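Putative metallopeptidase (Shewanella baltica OS155, PDB 3IEH) probably acts as a zinc-dependent metallocarboxypeptidase of the M14 family, hydrolysing peptide or related bonds. Local coordinates at residues 168-173 with 244-249. Sequence-based numbering, arbitrary orientation.
With ZN (zinc ion), chain B.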
loop_
_atom_site.group_PDB
_atom_site.type_symbol
_atom_site.label_atom_id
_atom_site.label_comp_id
_atom_site.label_asym_id
_atom_site.label_seq_id
_atom_site.Cartn_x
_atom_site.Cartn_y
_atom_site.Cartn_z
ATOM N N THR A 168 -1.906 -2.835 -1.799
ATOM C CA THR A 168 -0.990 -2.228 -0.848
ATOM C C THR A 168 0.390 -2.129 -1.525
ATOM O O THR A 168 0.849 -3.095 -2.120
ATOM C CB THR A 168 -0.943 -2.990 0.499
ATOM O OG1 THR A 168 -0.213 -2.194 1.436
ATOM C CG2 THR A 168 -0.270 -4.346 0.353
ATOM N N CYS A 169 1.028 -0.957 -1.459
ATOM C CA CYS A 169 2.286 -0.724 -2.168
ATOM C C CYS A 169 3.517 -0.733 -1.268
ATOM O O CYS A 169 3.763 0.217 -0.507
ATOM C CB CYS A 169 2.175 0.569 -2.930
ATOM S SG CYS A 169 0.860 0.403 -4.178
ATOM N N HIS A 170 4.281 -1.820 -1.357
ATOM C CA HIS A 170 5.447 -2.025 -0.522
ATOM C C HIS A 170 6.695 -1.983 -1.358
ATOM O O HIS A 170 6.641 -1.891 -2.599
ATOM C CB HIS A 170 5.344 -3.365 0.187
ATOM C CG HIS A 170 4.317 -3.384 1.278
ATOM N ND1 HIS A 170 4.650 -3.378 2.609
ATOM C CD2 HIS A 170 2.968 -3.346 1.233
ATOM C CE1 HIS A 170 3.553 -3.384 3.340
ATOM N NE2 HIS A 170 2.518 -3.366 2.529
ATOM N N GLU A 171 7.825 -1.979 -0.669
ATOM C CA GLU A 171 9.120 -2.072 -1.321
ATOM C C GLU A 171 9.995 -3.062 -0.574
ATOM O O GLU A 171 9.790 -3.303 0.593
ATOM C CB GLU A 171 9.814 -0.732 -1.373
ATOM C CG GLU A 171 9.074 0.358 -2.065
ATOM C CD GLU A 171 10.043 1.359 -2.659
ATOM O OE1 GLU A 171 10.410 2.293 -1.946
ATOM O OE2 GLU A 171 10.522 1.176 -3.801
ATOM N N ASP A 172 10.964 -3.639 -1.267
ATOM C CA ASP A 172 11.883 -4.608 -0.673
ATOM C C ASP A 172 13.305 -4.038 -0.796
ATOM O O ASP A 172 13.873 -4.006 -1.890
ATOM C CB ASP A 172 11.711 -5.964 -1.392
ATOM C CG ASP A 172 12.587 -7.094 -0.819
ATOM O OD1 ASP A 172 13.504 -6.875 0.011
ATOM O OD2 ASP A 172 12.362 -8.234 -1.246
ATOM N N VAL A 173 13.862 -3.597 0.338
ATOM C CA VAL A 173 15.226 -3.018 0.404
ATOM C C VAL A 173 16.341 -4.062 0.193
ATOM O O VAL A 173 17.474 -3.709 -0.066
ATOM C CB VAL A 173 15.471 -2.230 1.741
ATOM C CG1 VAL A 173 15.455 -3.156 2.985
ATOM C CG2 VAL A 173 16.769 -1.501 1.684
ATOM N N CYS A 244 -0.209 -7.056 -3.096
ATOM C CA CYS A 244 0.812 -6.311 -2.387
ATOM C C CYS A 244 2.025 -6.267 -3.308
ATOM O O CYS A 244 2.739 -7.243 -3.428
ATOM C CB CYS A 244 1.183 -6.964 -1.071
ATOM S SG CYS A 244 2.691 -6.239 -0.317
ATOM N N THR A 245 2.231 -5.144 -3.977
ATOM C CA THR A 245 3.329 -5.015 -4.915
ATOM C C THR A 245 4.607 -4.715 -4.146
ATOM O O THR A 245 4.579 -4.047 -3.112
ATOM C CB THR A 245 3.083 -3.879 -5.931
ATOM O OG1 THR A 245 2.891 -2.666 -5.218
ATOM C CG2 THR A 245 1.826 -4.164 -6.807
ATOM N N GLU A 246 5.719 -5.238 -4.652
ATOM C CA GLU A 246 7.027 -5.017 -4.040
ATOM C C GLU A 246 7.989 -4.506 -5.122
ATOM O O GLU A 246 8.447 -5.271 -5.952
ATOM C CB GLU A 246 7.545 -6.332 -3.439
ATOM C CG GLU A 246 6.690 -6.860 -2.297
ATOM C CD GLU A 246 7.009 -6.229 -0.943
ATOM O OE1 GLU A 246 8.000 -5.466 -0.776
ATOM O OE2 GLU A 246 6.247 -6.528 -0.021
ATOM N N THR A 247 8.233 -3.203 -5.144
ATOM C CA THR A 247 9.262 -2.642 -5.994
ATOM C C THR A 247 10.629 -2.782 -5.300
ATOM O O THR A 247 10.747 -2.741 -4.066
ATOM C CB THR A 247 8.982 -1.159 -6.373
ATOM O OG1 THR A 247 8.699 -0.381 -5.196
ATOM C CG2 THR A 247 7.828 -1.063 -7.358
ATOM N N PRO A 248 11.676 -2.961 -6.082
ATOM C CA PRO A 248 12.992 -3.194 -5.484
ATOM C C PRO A 248 13.693 -1.921 -5.043
ATOM O O PRO A 248 14.068 -1.096 -5.894
ATOM C CB PRO A 248 13.766 -3.873 -6.621
ATOM C CG PRO A 248 13.107 -3.354 -7.884
ATOM C CD PRO A 248 11.672 -3.110 -7.545
ATOM N N ALA A 249 13.963 -1.805 -3.743
ATOM C CA ALA A 249 14.492 -0.559 -3.185
ATOM C C ALA A 249 16.004 -0.396 -3.377
ATOM O O ALA A 249 16.586 0.585 -2.897
ATOM C CB ALA A 249 14.100 -0.413 -1.702
HETATM ZN ZN ZN B . 6.946 -3.775 3.394
HETATM O O HOH W 1 7.272 -5.856 2.457
#
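His170 and Glu246 lie side by side on neighbouring parallel strands, 165-172 and 242-248, in the mixed sheet of the M14 carboxypeptidase fold, and reach the zinc site from the same face. Backbone bonds pair the strands in a ladder, among them His170 N to Thr245 O (2.9 Å) and Asp172 N to Thr247 O. From His170, CB lies 3.3 Å from Glu246 OE2. With CG anti to the carbonyl carbon (chi1 -72°), ND1 binds the zinc ion at 2.5 Å, joining His76 and Glu79, and CG and CE1 flank it near the metal. The Cys244 sulfur stands obliquely to the ring, closest to CD2 (SG to CD2 3.3 Å), while NE2 gives Thr168 OG1, also hydrogen-bonded to Ser72, a weak hydrogen bond. Glu246, the predicted proton donor/acceptor, bends at chi2 (-83°), bringing its carboxylate back beside His170.

On the other face Glu171 and Thr247 meet at the helix 253-271 side of the sheet. Thr247 OG1 donates to Glu171 OE2 (2.8 Å), arriving on its anti side, 20° out of the carboxylate plane. OE2 also forms a salt bridge with Arg256, and OE1 accepts from the backbone N of Ala81. A leucine in place of Glu171 would probably leave Arg256 without its carboxylate mate and Thr247 OG1 without this acceptor. Where the strands end, Ala249 CB packs 3.5 Å from Val173 CA.

Back at the metal, a zinc-bound water lies 2.3 Å from the ion and donates a 2.8 Å hydrogen bond to Glu246 OE2.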